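Local coordinates for protein arsenite methyltransferase (Chlamydomonas reinhardtii, PDB 5EVJ) that probably methylates trivalent arsenic, transferring methyl groups from S-adenosylmethionine to yield mono-, di- and trimethylated arsenicals, at residues S161-V166 against Y186-P191. The protein carries 15 engineered substitutions. Sequence-based numbering, arbitrary orientation.
Sequences SSFDLV and YRVLAP
Val188 and Leu189, at the point where helix 178-188 gives way to extended chain, pack against Phe163 and Val166 on the buried side of this contact. The CG2 methyl of Val188 is the hub: it lies 4.0 Å from CD2 of Phe163, whose ring it meets obliquely, and 3.9 Å from CG2 of Val166. With CG1 of Val188 anti to the carbonyl carbon (chi1 -55°), CG2 is left between backbone N and carbonyl carbon, where it touches both partners. Phe163 and Val188 run side by side, whereas Val166 crosses Val188 nearly at right angles and also touches CD2 of Leu189 with its CG2. Leu88 of strand 86-90 also touches Phe163, Val166 and Val188. Backbone bonds pin the helix end to segment 161-166: Phe163 N donates to Val188 O (2.9 Å), which also takes a weak bond from Ser162 N, and Ala190 N returns a straighter one to Phe163 O (2.9 Å, 168° at the hydrogen). Phe163 and Leu189 thus form a parallel bridge. Strand 163-169 belongs to the parallel part of the Rossmann-like methyltransferase sheet, and the short strand 189-190 pairs beside it, outside the seven-strand order; helix 178-188 belongs to the connection from strand 163-169 to its neighbour 193-202. Toward solvent the fit slackens. Ser161 N still donates to Arg187 O (3.0 Å), but Ser161 OG approaches Pro191 CD no closer than 4.2 Å. A water donates to Arg187 O at 2.8 Å and reaches Ser161 OG weakly, while the Arg187 guanidinium forms salt bridges with Glu184 and Asp160.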
loop_
_atom_site.group_PDB
_atom_site.type_symbol
_atom_site.label_atom_id
_atom_site.label_comp_id
_atom_site.label_asym_id
_atom_site.label_seq_id
_atom_site.Cartn_x
_atom_site.Cartn_y
_atom_site.Cartn_z
ATOM N N SER A 161 12.118 11.800 -1.110
ATOM C CA SER A 161 12.305 11.011 -2.323
ATOM C C SER A 161 13.279 9.878 -2.173
ATOM O O SER A 161 14.035 9.597 -3.050
ATOM C CB SER A 161 12.732 11.912 -3.507
ATOM O OG SER A 161 11.901 13.056 -3.522
ATOM N N SER A 162 13.279 9.199 -1.062
ATOM C CA SER A 162 14.319 8.146 -0.885
ATOM C C SER A 162 13.746 6.749 -1.006
ATOM O O SER A 162 14.471 5.775 -0.862
ATOM C CB SER A 162 15.005 8.347 0.455
ATOM O OG SER A 162 14.056 8.371 1.498
ATOM N N PHE A 163 12.441 6.639 -1.301
ATOM C CA PHE A 163 11.800 5.325 -1.386
ATOM C C PHE A 163 10.883 5.237 -2.598
ATOM O O PHE A 163 10.205 6.229 -2.975
ATOM C CB PHE A 163 10.998 5.028 -0.127
ATOM C CG PHE A 163 11.863 4.739 1.061
ATOM C CD1 PHE A 163 12.444 3.498 1.221
ATOM C CD2 PHE A 163 12.114 5.722 2.017
ATOM C CE1 PHE A 163 13.248 3.204 2.305
ATOM C CE2 PHE A 163 12.947 5.443 3.084
ATOM C CZ PHE A 163 13.490 4.157 3.240
ATOM N N ASP A 164 10.833 4.066 -3.194
ATOM C CA ASP A 164 9.915 3.875 -4.301
ATOM C C ASP A 164 8.532 3.443 -3.845
ATOM O O ASP A 164 7.584 3.818 -4.497
ATOM C CB ASP A 164 10.473 2.835 -5.239
ATOM C CG ASP A 164 11.832 3.282 -5.811
ATOM O OD1 ASP A 164 11.890 4.338 -6.499
ATOM O OD2 ASP A 164 12.803 2.548 -5.556
ATOM N N LEU A 165 8.443 2.676 -2.734
ATOM C CA LEU A 165 7.212 2.144 -2.221
ATOM C C LEU A 165 7.242 2.426 -0.771
ATOM O O LEU A 165 8.319 2.255 -0.102
ATOM C CB LEU A 165 7.113 0.591 -2.325
ATOM C CG LEU A 165 6.628 -0.018 -3.637
ATOM C CD1 LEU A 165 5.216 0.439 -3.978
ATOM C CD2 LEU A 165 7.553 0.364 -4.827
ATOM N N VAL A 166 6.053 2.760 -0.236
ATOM C CA VAL A 166 5.858 2.787 1.203
ATOM C C VAL A 166 4.753 1.823 1.448
ATOM O O VAL A 166 3.728 1.908 0.793
ATOM C CB VAL A 166 5.548 4.224 1.750
ATOM C CG1 VAL A 166 5.178 4.162 3.200
ATOM C CG2 VAL A 166 6.781 5.121 1.634
ATOM N N TYR A 186 4.241 10.585 1.840
ATOM C CA TYR A 186 4.275 11.402 0.643
ATOM C C TYR A 186 5.677 12.048 0.437
ATOM O O TYR A 186 6.163 12.147 -0.722
ATOM C CB TYR A 186 3.169 12.464 0.643
ATOM C CG TYR A 186 3.049 13.131 -0.687
ATOM C CD1 TYR A 186 3.852 14.271 -1.040
ATOM C CD2 TYR A 186 2.184 12.609 -1.646
ATOM C CE1 TYR A 186 3.737 14.890 -2.295
ATOM C CE2 TYR A 186 2.042 13.223 -2.893
ATOM C CZ TYR A 186 2.832 14.333 -3.216
ATOM O OH TYR A 186 2.668 14.859 -4.487
ATOM N N ARG A 187 6.295 12.496 1.540
ATOM C CA ARG A 187 7.564 13.233 1.435
ATOM C C ARG A 187 8.687 12.268 1.067
ATOM O O ARG A 187 9.531 12.612 0.273
ATOM C CB ARG A 187 7.878 13.955 2.762
ATOM C CG ARG A 187 9.216 14.725 2.806
ATOM C CD ARG A 187 9.586 15.319 4.233
ATOM N NE ARG A 187 9.665 14.266 5.269
ATOM C CZ ARG A 187 10.710 13.444 5.411
ATOM N NH1 ARG A 187 10.709 12.496 6.344
ATOM N NH2 ARG A 187 11.776 13.584 4.631
ATOM N N VAL A 188 8.724 11.084 1.684
ATOM C CA VAL A 188 9.832 10.174 1.413
ATOM C C VAL A 188 9.714 9.380 0.070
ATOM O O VAL A 188 10.700 8.727 -0.361
ATOM C CB VAL A 188 10.063 9.192 2.585
ATOM C CG1 VAL A 188 10.266 9.948 3.947
ATOM C CG2 VAL A 188 8.967 8.148 2.629
ATOM N N LEU A 189 8.560 9.473 -0.598
ATOM C CA LEU A 189 8.373 8.836 -1.921
ATOM C C LEU A 189 9.049 9.640 -3.005
ATOM O O LEU A 189 8.948 10.871 -3.089
ATOM C CB LEU A 189 6.864 8.674 -2.277
ATOM C CG LEU A 189 6.175 7.511 -1.545
ATOM C CD1 LEU A 189 4.664 7.581 -1.693
ATOM C CD2 LEU A 189 6.756 6.177 -2.054
ATOM N N ALA A 190 9.721 8.921 -3.868
ATOM C CA ALA A 190 10.228 9.514 -5.058
ATOM C C ALA A 190 9.093 9.647 -6.086
ATOM O O ALA A 190 8.148 8.917 -6.071
ATOM C CB ALA A 190 11.305 8.601 -5.633
ATOM N N PRO A 191 9.238 10.559 -7.020
ATOM C CA PRO A 191 8.240 10.589 -8.093
ATOM C C PRO A 191 8.001 9.226 -8.733
ATOM O O PRO A 191 8.949 8.411 -8.901
ATOM C CB PRO A 191 8.798 11.580 -9.105
ATOM C CG PRO A 191 9.835 12.393 -8.316
ATOM C CD PRO A 191 10.227 11.662 -7.066
HETATM O O HOH W 1 9.473 14.560 -1.746
#